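Local atomic coordinates of glycosyl hydrolase, family 31/fibronectin type III domain protein (Clostridium perfringens, PDB entry 4LKS), a protein that binds galactose through a calcium-containing, family 32 carbohydrate-binding module with a beta-sandwich fold, and probably targets its parent family 31 glycoside hydrolase to galactose-bearing glycans. Residues K25-Y30 / T67-K72; T93-E98 / G112-N117; T99-E104 / T135-Y140; T107-G112 / I131-I136. All blocks are in the same frame, centred on the assembly; numbering follows the deposited sequence. Where two conformers were deposited one is given.

Interaction 1: K25-Y30 / T67-K72; sequences KLEAIY and TIKLDK
Residues 26-30 and 67-70 pair as antiparallel strands, their axes approaching to 4.5 Å at 140°. E27 and K69 form a hydrogen-bonded pair. The bond from K69 N to E27 O is short, 2.7 Å, and nearly straight at 173°. The return bond from E27 N to K69 O is more bent. Beyond A28 the register slips by one residue in a beta bulge. I29 N donates to T67 O, and T67 N donates to Y30 O at 2.8 Å. The extra residue turns I29 out of the regular alternation. Its CG2 meets K69 CB at 3.7 Å, and its CG1 lies against T67 CG2. This is one edge of the five-stranded sheet of the beta sandwich, with 26-31 as the outermost strand. L26, A28, I68 and L70 share the face turned to strand 158-166, where F164 touches both leucines and I68. L26 and L70 lie side by side, CD2 to CD2 at 3.8 Å. I68 CD1 rests on A28 CB at 3.9 Å. E27 and K69 run alongside each other on the other face. Both are extended, each CG anti to the backbone N (chi1 -178° for E27). Their charged ends stay 4.6 Å apart, E27 OE1 to K69 NZ, and one water bridges them. A second water joins K25 NZ to D71 OD2, while D71 OD1 is hydrogen-bonded to Y74.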
loop_
_atom_site.group_PDB
_atom_site.type_symbol
_atom_site.label_atom_id
_atom_site.label_comp_id
_atom_site.label_asym_id
_atom_site.label_seq_id
_atom_site.Cartn_x
_atom_site.Cartn_y
_atom_site.Cartn_z
ATOM N N LYS A 25 -1.333 -4.725 -14.747
ATOM C CA LYS A 25 -2.550 -5.413 -14.337
ATOM C C LYS A 25 -3.296 -4.677 -13.222
ATOM O O LYS A 25 -4.356 -5.134 -12.789
ATOM C CB LYS A 25 -2.219 -6.821 -13.845
ATOM C CG LYS A 25 -1.378 -7.643 -14.805
ATOM C CD LYS A 25 -2.085 -7.817 -16.129
ATOM C CE LYS A 25 -1.261 -8.690 -17.062
ATOM N NZ LYS A 25 -1.803 -8.618 -18.441
ATOM N N LEU A 26 -2.754 -3.544 -12.781
ATOM C CA LEU A 26 -3.252 -2.818 -11.612
ATOM C C LEU A 26 -3.753 -1.427 -11.977
ATOM O O LEU A 26 -3.159 -0.745 -12.816
ATOM C CB LEU A 26 -2.129 -2.649 -10.579
ATOM C CG LEU A 26 -1.330 -3.888 -10.185
ATOM C CD1 LEU A 26 -0.265 -3.511 -9.157
ATOM C CD2 LEU A 26 -2.250 -4.965 -9.648
ATOM N N GLU A 27 -4.815 -0.992 -11.310
ATOM C CA GLU A 27 -5.351 0.352 -11.485
ATOM C C GLU A 27 -5.801 0.909 -10.136
ATOM O O GLU A 27 -6.677 0.329 -9.474
ATOM C CB GLU A 27 -6.531 0.346 -12.466
ATOM C CG GLU A 27 -7.095 1.741 -12.704
ATOM C CD GLU A 27 -8.405 1.759 -13.487
ATOM O OE1 GLU A 27 -8.969 0.684 -13.778
ATOM O OE2 GLU A 27 -8.878 2.879 -13.790
ATOM N N ALA A 28 -5.225 2.036 -9.724
ATOM C CA ALA A 28 -5.703 2.703 -8.514
ATOM C C ALA A 28 -7.001 3.425 -8.846
ATOM O O ALA A 28 -7.010 4.350 -9.667
ATOM C CB ALA A 28 -4.665 3.682 -7.974
ATOM N N ILE A 29 -8.095 3.011 -8.221
ATOM C CA ILE A 29 -9.394 3.574 -8.577
ATOM C C ILE A 29 -9.949 4.545 -7.547
ATOM O O ILE A 29 -10.889 5.285 -7.834
ATOM C CB ILE A 29 -10.441 2.483 -8.881
ATOM C CG1 ILE A 29 -10.692 1.607 -7.652
ATOM C CG2 ILE A 29 -10.020 1.651 -10.087
ATOM C CD1 ILE A 29 -11.991 0.825 -7.747
ATOM N N TYR A 30 -9.365 4.562 -6.355
ATOM C CA TYR A 30 -9.828 5.459 -5.300
ATOM C C TYR A 30 -8.758 5.658 -4.238
ATOM O O TYR A 30 -7.988 4.748 -3.944
ATOM C CB TYR A 30 -11.099 4.888 -4.651
ATOM C CG TYR A 30 -11.553 5.643 -3.429
ATOM C CD1 TYR A 30 -12.388 6.747 -3.532
ATOM C CD2 TYR A 30 -11.140 5.251 -2.165
ATOM C CE1 TYR A 30 -12.791 7.436 -2.398
ATOM C CE2 TYR A 30 -11.529 5.929 -1.039
ATOM C CZ TYR A 30 -12.356 7.014 -1.156
ATOM O OH TYR A 30 -12.744 7.682 -0.018
ATOM N N THR A 67 -7.564 2.125 -2.939
ATOM C CA THR A 67 -8.139 0.909 -3.508
ATOM C C THR A 67 -7.541 0.633 -4.880
ATOM O O THR A 67 -7.559 1.501 -5.766
ATOM C CB THR A 67 -9.658 0.997 -3.656
ATOM O OG1 THR A 67 -10.250 1.192 -2.368
ATOM C CG2 THR A 67 -10.203 -0.292 -4.285
ATOM N N ILE A 68 -6.987 -0.568 -5.028
ATOM C CA ILE A 68 -6.424 -1.047 -6.284
ATOM C C ILE A 68 -7.365 -2.062 -6.920
ATOM O O ILE A 68 -7.812 -3.024 -6.265
ATOM C CB ILE A 68 -5.061 -1.732 -6.060
ATOM C CG1 ILE A 68 -4.114 -0.836 -5.242
ATOM C CG2 ILE A 68 -4.442 -2.175 -7.407
ATOM C CD1 ILE A 68 -3.945 0.608 -5.749
ATOM N N LYS A 69 -7.674 -1.836 -8.195
ATOM C CA LYS A 69 -8.460 -2.761 -8.997
ATOM C C LYS A 69 -7.518 -3.550 -9.893
ATOM O O LYS A 69 -6.641 -2.965 -10.524
ATOM C CB LYS A 69 -9.441 -1.972 -9.874
ATOM C CG LYS A 69 -10.255 -2.834 -10.823
ATOM C CD LYS A 69 -11.074 -1.961 -11.765
ATOM C CE LYS A 69 -11.810 -2.809 -12.774
ATOM N NZ LYS A 69 -12.709 -1.969 -13.626
ATOM N N LEU A 70 -7.701 -4.867 -9.949
ATOM C CA LEU A 70 -6.894 -5.735 -10.813
ATOM C C LEU A 70 -7.682 -5.997 -12.098
ATOM O O LEU A 70 -8.904 -5.809 -12.129
ATOM C CB LEU A 70 -6.531 -7.038 -10.082
ATOM C CG LEU A 70 -5.646 -6.783 -8.849
ATOM C CD1 LEU A 70 -6.474 -6.713 -7.589
ATOM C CD2 LEU A 70 -4.562 -7.849 -8.713
ATOM N N ASP A 71 -6.995 -6.409 -13.157
ATOM C CA ASP A 71 -7.669 -6.515 -14.457
ATOM C C ASP A 71 -8.714 -7.634 -14.489
ATOM O O ASP A 71 -9.647 -7.605 -15.300
ATOM C CB ASP A 71 -6.655 -6.680 -15.590
ATOM C CG ASP A 71 -5.963 -8.019 -15.558
ATOM O OD1 ASP A 71 -5.343 -8.349 -14.526
ATOM O OD2 ASP A 71 -6.041 -8.748 -16.566
ATOM N N LYS A 72 -8.554 -8.612 -13.600
ATOM C CA LYS A 72 -9.516 -9.682 -13.394
ATOM C C LYS A 72 -9.328 -10.111 -11.949
ATOM O O LYS A 72 -8.451 -9.585 -11.263
ATOM C CB LYS A 72 -9.236 -10.854 -14.344
ATOM C CG LYS A 72 -7.826 -11.415 -14.241
ATOM C CD LYS A 72 -7.632 -12.637 -15.144
ATOM C CE LYS A 72 -6.163 -13.015 -15.225
ATOM N NZ LYS A 72 -5.969 -14.486 -15.333
HETATM O O HOH W 1 -6.694 -3.124 -13.474
HETATM O O HOH W 2 -4.336 -10.361 -17.838
HETATM O O HOH W 3 -11.502 0.500 -14.549
#

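Interaction 2: T93-E98 / G112-N117; sequences TEYKIE and GNLEVN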
loop_
_atom_site.group_PDB
_atom_site.type_symbol
_atom_site.label_atom_id
_atom_site.label_comp_id
_atom_site.label_asym_id
_atom_site.label_seq_id
_atom_site.Cartn_x
_atom_site.Cartn_y
_atom_site.Cartn_z
ATOM N N THR A 93 3.232 2.364 9.097
ATOM C CA THR A 93 3.730 1.436 10.119
ATOM C C THR A 93 2.667 0.471 10.651
ATOM O O THR A 93 3.005 -0.552 11.242
ATOM C CB THR A 93 4.411 2.173 11.306
ATOM O OG1 THR A 93 3.409 2.773 12.136
ATOM C CG2 THR A 93 5.362 3.249 10.799
ATOM N N GLU A 94 1.394 0.806 10.461
ATOM C CA GLU A 94 0.293 -0.096 10.794
ATOM C C GLU A 94 -0.727 -0.006 9.664
ATOM O O GLU A 94 -1.063 1.094 9.197
ATOM C CB GLU A 94 -0.370 0.250 12.145
ATOM C CG GLU A 94 -1.287 -0.872 12.660
ATOM C CD GLU A 94 -2.187 -0.473 13.826
ATOM O OE1 GLU A 94 -2.278 0.723 14.161
ATOM O OE2 GLU A 94 -2.834 -1.382 14.391
ATOM N N TYR A 95 -1.211 -1.159 9.208
ATOM C CA TYR A 95 -2.079 -1.221 8.035
ATOM C C TYR A 95 -3.234 -2.203 8.233
ATOM O O TYR A 95 -3.223 -3.058 9.143
ATOM C CB TYR A 95 -1.266 -1.630 6.785
ATOM C CG TYR A 95 -0.668 -3.009 6.963
ATOM C CD1 TYR A 95 -1.417 -4.151 6.686
ATOM C CD2 TYR A 95 0.612 -3.177 7.466
ATOM C CE1 TYR A 95 -0.905 -5.423 6.902
ATOM C CE2 TYR A 95 1.141 -4.456 7.684
ATOM C CZ TYR A 95 0.369 -5.569 7.393
ATOM O OH TYR A 95 0.850 -6.845 7.608
ATOM N N LYS A 96 -4.210 -2.083 7.344
ATOM C CA LYS A 96 -5.281 -3.057 7.209
ATOM C C LYS A 96 -5.421 -3.388 5.730
ATOM O O LYS A 96 -5.221 -2.523 4.858
ATOM C CB LYS A 96 -6.603 -2.511 7.776
ATOM C CG LYS A 96 -7.791 -3.464 7.604
ATOM C CD LYS A 96 -9.017 -2.988 8.372
ATOM C CE LYS A 96 -9.617 -1.739 7.767
ATOM N NZ LYS A 96 -10.900 -1.409 8.480
ATOM N N ILE A 97 -5.725 -4.657 5.460
ATOM C CA ILE A 97 -5.992 -5.110 4.104
ATOM C C ILE A 97 -7.405 -5.670 4.030
ATOM O O ILE A 97 -7.806 -6.505 4.850
ATOM C CB ILE A 97 -5.004 -6.198 3.667
ATOM C CG1 ILE A 97 -3.602 -5.606 3.535
ATOM C CG2 ILE A 97 -5.441 -6.808 2.330
ATOM C CD1 ILE A 97 -2.518 -6.631 3.394
ATOM N N GLU A 98 -8.162 -5.196 3.042
ATOM C CA GLU A 98 -9.493 -5.732 2.752
ATOM C C GLU A 98 -9.515 -6.094 1.277
ATOM O O GLU A 98 -8.834 -5.461 0.482
ATOM C CB GLU A 98 -10.567 -4.673 2.987
ATOM C CG GLU A 98 -10.749 -4.251 4.415
ATOM C CD GLU A 98 -11.524 -2.954 4.489
ATOM O OE1 GLU A 98 -10.915 -1.880 4.272
ATOM O OE2 GLU A 98 -12.751 -3.005 4.699
ATOM N N GLY A 112 -1.744 -5.461 10.421
ATOM C CA GLY A 112 -0.385 -5.749 10.815
ATOM C C GLY A 112 0.442 -4.494 10.976
ATOM O O GLY A 112 -0.052 -3.379 10.804
ATOM N N ASN A 113 1.709 -4.696 11.307
ATOM C CA ASN A 113 2.626 -3.596 11.516
ATOM C C ASN A 113 3.899 -3.825 10.735
ATOM O O ASN A 113 4.247 -4.967 10.415
ATOM C CB ASN A 113 2.950 -3.441 13.004
ATOM C CG ASN A 113 1.765 -2.941 13.804
ATOM O OD1 ASN A 113 1.602 -1.734 14.027
ATOM N ND2 ASN A 113 0.920 -3.864 14.233
ATOM N N LEU A 114 4.588 -2.732 10.429
ATOM C CA LEU A 114 5.880 -2.787 9.763
ATOM C C LEU A 114 6.926 -2.183 10.689
ATOM O O LEU A 114 6.676 -1.182 11.361
ATOM C CB LEU A 114 5.842 -2.055 8.420
ATOM C CG LEU A 114 4.881 -2.634 7.373
ATOM C CD1 LEU A 114 4.918 -1.796 6.106
ATOM C CD2 LEU A 114 5.207 -4.097 7.052
ATOM N N GLU A 115 8.088 -2.819 10.737
ATOM C CA GLU A 115 9.141 -2.443 11.668
ATOM C C GLU A 115 9.708 -1.058 11.388
ATOM O O GLU A 115 9.969 -0.694 10.235
ATOM C CB GLU A 115 10.254 -3.480 11.595
ATOM C CG GLU A 115 11.383 -3.280 12.577
ATOM C CD GLU A 115 12.433 -4.366 12.443
ATOM O OE1 GLU A 115 12.118 -5.417 11.836
ATOM O OE2 GLU A 115 13.566 -4.169 12.934
ATOM N N VAL A 116 9.913 -0.294 12.457
ATOM C CA VAL A 116 10.464 1.052 12.360
ATOM C C VAL A 116 11.947 1.026 12.741
ATOM O O VAL A 116 12.375 0.175 13.523
ATOM C CB VAL A 116 9.673 2.023 13.257
ATOM C CG1 VAL A 116 10.252 3.415 13.209
ATOM C CG2 VAL A 116 8.213 2.069 12.824
ATOM N N ASN A 117 12.742 1.923 12.161
ATOM C CA ASN A 117 14.153 2.008 12.523
ATOM C C ASN A 117 14.381 2.448 13.975
ATOM O O ASN A 117 13.441 2.814 14.688
ATOM C CB ASN A 117 14.941 2.891 11.542
ATOM C CG ASN A 117 14.562 4.370 11.621
ATOM O OD1 ASN A 117 13.786 4.793 12.474
ATOM N ND2 ASN A 117 15.125 5.161 10.716
HETATM O O HOH W 4 3.138 -6.987 8.976
#
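Three backbone hydrogen bonds join T93-Y95 to G112-L114. Y95 and G112 form an antiparallel hydrogen-bonded pair, with Y95 N donating to G112 O at 3.0 Å and G112 N to Y95 O at 3.1 Å. L114 N reaches T93 O at 2.8 Å from above the carbonyl plane. The aromatic contact is a CH-pi interaction. G112 CA sits over the face of the Y95 ring, 3.9 Å from its centroid. G112 O lies over the same face, 3.4 Å above the Y95 ring plane and offset toward the rim. The ring swings under the glycine because CG lies between the backbone N and the carbonyl carbon (chi1 62°). These residues belong to the beta hairpin of strands 95-100 and 107-113, at the border of the five-stranded sheet. T93 and E94 form a classic beta bulge opposite K147 of the neighbouring strand 140-148. Apolar contacts are few. T93 CG2 meets V116 CG2 at 3.7 Å, and L114 CD2 approaches Y95 CE2 at 4.1 Å. One water, in the plane of the Y95 ring at its edge, links Y95 OH to N113 O, 2.7 Å from each.

Interaction 3: T99-E104 / T135-Y140; sequences TSLDNE and TINAQY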
loop_
_atom_site.group_PDB
_atom_site.type_symbol
_atom_site.label_atom_id
_atom_site.label_comp_id
_atom_site.label_asym_id
_atom_site.label_seq_id
_atom_site.Cartn_x
_atom_site.Cartn_y
_atom_site.Cartn_z
ATOM N N THR A 99 -10.306 -7.093 0.900
ATOM C CA THR A 99 -10.447 -7.409 -0.518
ATOM C C THR A 99 -11.906 -7.561 -0.883
ATOM O O THR A 99 -12.756 -7.785 -0.021
ATOM C CB THR A 99 -9.685 -8.687 -0.935
ATOM O OG1 THR A 99 -10.139 -9.800 -0.165
ATOM C CG2 THR A 99 -8.181 -8.524 -0.742
ATOM N N SER A 100 -12.196 -7.462 -2.171
ATOM C CA SER A 100 -13.554 -7.706 -2.641
ATOM C C SER A 100 -13.580 -8.135 -4.093
ATOM O O SER A 100 -12.582 -7.998 -4.814
ATOM C CB SER A 100 -14.432 -6.472 -2.434
ATOM O OG SER A 100 -14.045 -5.433 -3.296
ATOM N N LEU A 101 -14.724 -8.671 -4.510
ATOM C CA LEU A 101 -14.937 -8.998 -5.905
ATOM C C LEU A 101 -15.654 -7.880 -6.642
ATOM O O LEU A 101 -15.686 -7.880 -7.876
ATOM C CB LEU A 101 -15.743 -10.292 -6.011
ATOM C CG LEU A 101 -15.023 -11.522 -5.461
ATOM C CD1 LEU A 101 -15.993 -12.667 -5.230
ATOM C CD2 LEU A 101 -13.915 -11.953 -6.408
ATOM N N ASP A 102 -16.205 -6.916 -5.900
ATOM C CA ASP A 102 -17.122 -5.936 -6.508
ATOM C C ASP A 102 -16.947 -4.481 -6.064
ATOM O O ASP A 102 -17.763 -3.620 -6.426
ATOM C CB ASP A 102 -18.569 -6.363 -6.248
ATOM C CG ASP A 102 -18.922 -6.362 -4.772
ATOM O OD1 ASP A 102 -18.045 -6.078 -3.917
ATOM O OD2 ASP A 102 -20.096 -6.654 -4.458
ATOM N N ASN A 103 -15.898 -4.201 -5.288
ATOM C CA ASN A 103 -15.649 -2.854 -4.754
ATOM C C ASN A 103 -16.786 -2.363 -3.847
ATOM O O ASN A 103 -16.940 -1.163 -3.625
ATOM C CB ASN A 103 -15.384 -1.848 -5.890
ATOM C CG ASN A 103 -14.742 -0.558 -5.411
ATOM O OD1 ASN A 103 -13.892 -0.563 -4.521
ATOM N ND2 ASN A 103 -15.153 0.566 -6.000
ATOM N N GLU A 104 -17.582 -3.289 -3.321
ATOM C CA GLU A 104 -18.701 -2.911 -2.457
ATOM C C GLU A 104 -18.775 -3.766 -1.203
ATOM O O GLU A 104 -19.078 -3.264 -0.116
ATOM C CB GLU A 104 -20.025 -3.022 -3.219
ATOM C CG GLU A 104 -20.203 -2.019 -4.352
ATOM C CD GLU A 104 -21.493 -2.239 -5.128
ATOM O OE1 GLU A 104 -21.567 -1.806 -6.297
ATOM O OE2 GLU A 104 -22.432 -2.846 -4.570
ATOM N N THR A 135 -4.636 -17.198 1.087
ATOM C CA THR A 135 -5.063 -16.994 -0.295
ATOM C C THR A 135 -6.534 -16.625 -0.414
ATOM O O THR A 135 -7.414 -17.342 0.092
ATOM C CB THR A 135 -4.795 -18.243 -1.145
ATOM O OG1 THR A 135 -3.432 -18.642 -0.963
ATOM C CG2 THR A 135 -5.046 -17.944 -2.624
ATOM N N ILE A 136 -6.791 -15.497 -1.064
ATOM C CA ILE A 136 -8.153 -15.006 -1.239
ATOM C C ILE A 136 -8.333 -14.470 -2.658
ATOM O O ILE A 136 -7.497 -13.737 -3.179
ATOM C CB ILE A 136 -8.516 -13.949 -0.161
ATOM C CG1 ILE A 136 -9.971 -13.492 -0.301
ATOM C CG2 ILE A 136 -7.540 -12.765 -0.193
ATOM C CD1 ILE A 136 -10.510 -12.811 0.964
ATOM N N ASN A 137 -9.418 -14.888 -3.299
ATOM C CA ASN A 137 -9.728 -14.461 -4.653
ATOM C C ASN A 137 -10.303 -13.050 -4.612
ATOM O O ASN A 137 -11.246 -12.781 -3.875
ATOM C CB ASN A 137 -10.721 -15.448 -5.266
ATOM C CG ASN A 137 -11.055 -15.131 -6.708
ATOM O OD1 ASN A 137 -12.136 -14.626 -7.010
ATOM N ND2 ASN A 137 -10.135 -15.453 -7.617
ATOM N N ALA A 138 -9.715 -12.137 -5.384
ATOM C CA ALA A 138 -10.065 -10.727 -5.280
ATOM C C ALA A 138 -9.780 -9.993 -6.569
ATOM O O ALA A 138 -8.776 -10.268 -7.244
ATOM C CB ALA A 138 -9.269 -10.082 -4.152
ATOM N N GLN A 139 -10.641 -9.033 -6.896
ATOM C CA GLN A 139 -10.349 -8.103 -7.987
ATOM C C GLN A 139 -10.080 -6.691 -7.451
ATOM O O GLN A 139 -9.625 -5.810 -8.174
ATOM C CB GLN A 139 -11.472 -8.080 -9.031
ATOM C CG GLN A 139 -11.115 -7.219 -10.235
ATOM C CD GLN A 139 -12.076 -7.347 -11.396
ATOM O OE1 GLN A 139 -13.155 -7.928 -11.272
ATOM N NE2 GLN A 139 -11.687 -6.790 -12.538
ATOM N N TYR A 140 -10.370 -6.477 -6.173
ATOM C CA TYR A 140 -10.096 -5.182 -5.545
ATOM C C TYR A 140 -9.413 -5.412 -4.215
ATOM O O TYR A 140 -9.781 -6.327 -3.462
ATOM C CB TYR A 140 -11.401 -4.401 -5.309
ATOM C CG TYR A 140 -12.218 -4.196 -6.559
ATOM C CD1 TYR A 140 -13.082 -5.194 -7.019
ATOM C CD2 TYR A 140 -12.131 -3.012 -7.275
ATOM C CE1 TYR A 140 -13.828 -5.014 -8.171
ATOM C CE2 TYR A 140 -12.869 -2.825 -8.423
ATOM C CZ TYR A 140 -13.714 -3.827 -8.863
ATOM O OH TYR A 140 -14.446 -3.629 -10.013
HETATM O O HOH W 5 -12.186 -10.660 -1.886
HETATM O O HOH W 6 -14.493 -9.680 -9.591
#
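A classic beta bulge, with Q139 and Y140 both opposite S100, marks the corner where the chain passes from strand 129-138 of one sheet into strand 140-148 of the other. S100 O accepts from Q139 N and Y140 N, each at 3.0 Å, from opposite faces of its carbonyl plane. S100 N returns a bond to Y140 O. The loop after S100 covers one face and part of the edge of the Y140 ring. N103 CB sits over the ring centre, 3.7 Å from the centroid, and the N103 amide lies 19° from the ring plane. L101 O is 3.4 Å from Y140 CE1. D102 OD1 accepts from E104 N in an Asx turn and also from N105 N. A138 CB packs on T99 CB at 3.5 Å. T99 OG1 meets I136 CD1 at 3.2 Å, the side chains running in opposite directions. One water links T99 OG1 to N137 O, another L101 O to Q139 OE1. Q139 NE2 is held by L70 O. Sharing S100 O satisfies both bulge N-H groups. The ST motif, N103 N to S100 OG, puts N103 over the ring face and the S100 and L101 carbonyls at its edge.

Interaction 4: T107-G112 / I131-I136; sequences TEVRTG and IRFNTI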
loop_
_atom_site.group_PDB
_atom_site.type_symbol
_atom_site.label_atom_id
_atom_site.label_comp_id
_atom_site.label_asym_id
_atom_site.label_seq_id
_atom_site.Cartn_x
_atom_site.Cartn_y
_atom_site.Cartn_z
ATOM N N THR A 107 -14.127 -8.211 2.431
ATOM C CA THR A 107 -13.677 -9.159 3.420
ATOM C C THR A 107 -12.450 -8.563 4.074
ATOM O O THR A 107 -11.507 -8.159 3.376
ATOM C CB THR A 107 -13.270 -10.482 2.763
ATOM O OG1 THR A 107 -14.392 -11.030 2.053
ATOM C CG2 THR A 107 -12.785 -11.472 3.812
ATOM N N GLU A 108 -12.452 -8.491 5.405
ATOM C CA GLU A 108 -11.258 -8.081 6.131
ATOM C C GLU A 108 -10.278 -9.237 6.107
ATOM O O GLU A 108 -10.558 -10.332 6.609
ATOM C CB GLU A 108 -11.572 -7.682 7.578
ATOM C CG GLU A 108 -10.358 -7.077 8.271
ATOM C CD GLU A 108 -10.661 -6.493 9.635
ATOM O OE1 GLU A 108 -11.692 -5.806 9.780
ATOM O OE2 GLU A 108 -9.853 -6.709 10.559
ATOM N N VAL A 109 -9.120 -8.990 5.511
ATOM C CA VAL A 109 -8.130 -10.043 5.335
ATOM C C VAL A 109 -7.170 -10.104 6.530
ATOM O O VAL A 109 -6.974 -11.171 7.125
ATOM C CB VAL A 109 -7.361 -9.844 4.019
ATOM C CG1 VAL A 109 -6.246 -10.847 3.908
ATOM C CG2 VAL A 109 -8.316 -9.958 2.816
ATOM N N ARG A 110 -6.588 -8.961 6.891
ATOM C CA ARG A 110 -5.664 -8.908 8.015
ATOM C C ARG A 110 -5.310 -7.477 8.372
ATOM O O ARG A 110 -5.564 -6.536 7.608
ATOM C CB ARG A 110 -4.366 -9.673 7.724
ATOM C CG ARG A 110 -3.439 -8.974 6.732
ATOM C CD ARG A 110 -2.061 -9.624 6.730
ATOM N NE ARG A 110 -1.385 -9.346 7.992
ATOM C CZ ARG A 110 -0.250 -9.907 8.386
ATOM N NH1 ARG A 110 0.358 -10.808 7.628
ATOM N NH2 ARG A 110 0.272 -9.564 9.558
ATOM N N THR A 111 -4.745 -7.317 9.560
ATOM C CA THR A 111 -4.037 -6.096 9.908
ATOM C C THR A 111 -2.589 -6.465 10.213
ATOM O O THR A 111 -2.224 -7.647 10.245
ATOM C CB THR A 111 -4.665 -5.391 11.107
ATOM O OG1 THR A 111 -4.612 -6.261 12.240
ATOM C CG2 THR A 111 -6.118 -5.057 10.822
ATOM N N GLY A 112 -1.744 -5.461 10.421
ATOM C CA GLY A 112 -0.385 -5.749 10.815
ATOM C C GLY A 112 0.442 -4.494 10.976
ATOM O O GLY A 112 -0.052 -3.379 10.804
ATOM N N ILE A 131 4.012 -8.519 2.865
ATOM C CA ILE A 131 2.837 -8.752 3.703
ATOM C C ILE A 131 2.100 -9.962 3.141
ATOM O O ILE A 131 1.520 -9.884 2.056
ATOM C CB ILE A 131 1.900 -7.517 3.692
ATOM C CG1 ILE A 131 2.619 -6.284 4.258
ATOM C CG2 ILE A 131 0.619 -7.812 4.476
ATOM C CD1 ILE A 131 1.879 -4.984 4.036
ATOM N N ARG A 132 2.134 -11.082 3.866
ATOM C CA ARG A 132 1.470 -12.297 3.403
ATOM C C ARG A 132 0.093 -12.435 4.025
ATOM O O ARG A 132 -0.192 -11.890 5.093
ATOM C CB ARG A 132 2.317 -13.543 3.699
ATOM C CG ARG A 132 2.424 -13.892 5.172
ATOM C CD ARG A 132 3.437 -15.012 5.420
ATOM N NE ARG A 132 2.955 -16.320 4.980
ATOM C CZ ARG A 132 2.317 -17.186 5.765
ATOM N NH1 ARG A 132 2.079 -16.885 7.037
ATOM N NH2 ARG A 132 1.920 -18.359 5.281
ATOM N N PHE A 133 -0.769 -13.171 3.337
ATOM C CA PHE A 133 -2.085 -13.484 3.874
ATOM C C PHE A 133 -2.647 -14.737 3.216
ATOM O O PHE A 133 -2.197 -15.143 2.134
ATOM C CB PHE A 133 -3.037 -12.284 3.729
ATOM C CG PHE A 133 -3.012 -11.636 2.369
ATOM C CD1 PHE A 133 -3.814 -12.116 1.342
ATOM C CD2 PHE A 133 -2.210 -10.528 2.127
ATOM C CE1 PHE A 133 -3.811 -11.510 0.088
ATOM C CE2 PHE A 133 -2.189 -9.919 0.878
ATOM C CZ PHE A 133 -2.993 -10.411 -0.147
ATOM N N ASN A 134 -3.606 -15.365 3.885
ATOM C CA ASN A 134 -4.205 -16.582 3.368
ATOM C C ASN A 134 -4.871 -16.303 2.039
ATOM O O ASN A 134 -5.572 -15.301 1.880
ATOM C CB ASN A 134 -5.183 -17.186 4.371
ATOM C CG ASN A 134 -4.473 -17.802 5.558
ATOM O OD1 ASN A 134 -3.240 -17.875 5.586
ATOM N ND2 ASN A 134 -5.243 -18.253 6.545
ATOM N N THR A 135 -4.636 -17.198 1.087
ATOM C CA THR A 135 -5.063 -16.994 -0.295
ATOM C C THR A 135 -6.534 -16.625 -0.414
ATOM O O THR A 135 -7.414 -17.342 0.092
ATOM C CB THR A 135 -4.795 -18.243 -1.145
ATOM O OG1 THR A 135 -3.432 -18.642 -0.963
ATOM C CG2 THR A 135 -5.046 -17.944 -2.624
ATOM N N ILE A 136 -6.791 -15.497 -1.064
ATOM C CA ILE A 136 -8.153 -15.006 -1.239
ATOM C C ILE A 136 -8.333 -14.470 -2.658
ATOM O O ILE A 136 -7.497 -13.737 -3.179
ATOM C CB ILE A 136 -8.516 -13.949 -0.161
ATOM C CG1 ILE A 136 -9.971 -13.492 -0.301
ATOM C CG2 ILE A 136 -7.540 -12.765 -0.193
ATOM C CD1 ILE A 136 -10.510 -12.811 0.964
#
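R110 NH1 donates to R132 O at 2.8 Å, in the carbonyl plane and within the guanidinium plane. This bond, with an angle of 159°, is the single direct hydrogen bond between the two segments. Beside it V109 CG1 packs on F133 CB at 3.5 Å, crossing the side chain obliquely. V109 CG2 meets I136 CD1 tip to tip at 4.0 Å. I136 CD1 also touches T107 CG2. R110 CD lies 3.9 Å from I131 CG2. The guanidinium is fixed from its own strand. NE and NH2 both grip T111 O side-on, NE at 2.9 Å, from the same face of that carbonyl. A bend at chi3 (-69°) folds the arginine back to this carbonyl and leaves NH1 turned to R132. V109 and R110 both face I97 in a classic beta bulge, and this points both side chains at 131-136. The strands run at 158° with axes 7.4 Å apart. They are outermost in different sheets, 107-113 beside 95-100 and 129-138 beside 73-82, and they close one side of the sandwich.

How the interactions relate
Interactions 1, 2 and 3 all use the five-stranded sheet. Interaction 1 is at its 26-31 edge, and interaction 2 is at the 107-113 edge, their centres about 21 Å apart. Interaction 3 joins the end of strand 95-100 to the corner after strand 129-138. Its centre is about 10 Å from that of interaction 1, which it touches where L70 N meets Q139 O. Interaction 4 spans the two sheets. It shares G112 with interaction 2 and T135 and I136 with interaction 3. Along the chain interaction 1 closes first. Interaction 2 interleaves with 3 and 4, and interaction 4 lies within the span of 3. The contacts thus follow the sheet edges and the seams between the sheets. The galactose-binding residues, such as H53 and R84, lie outside these segments.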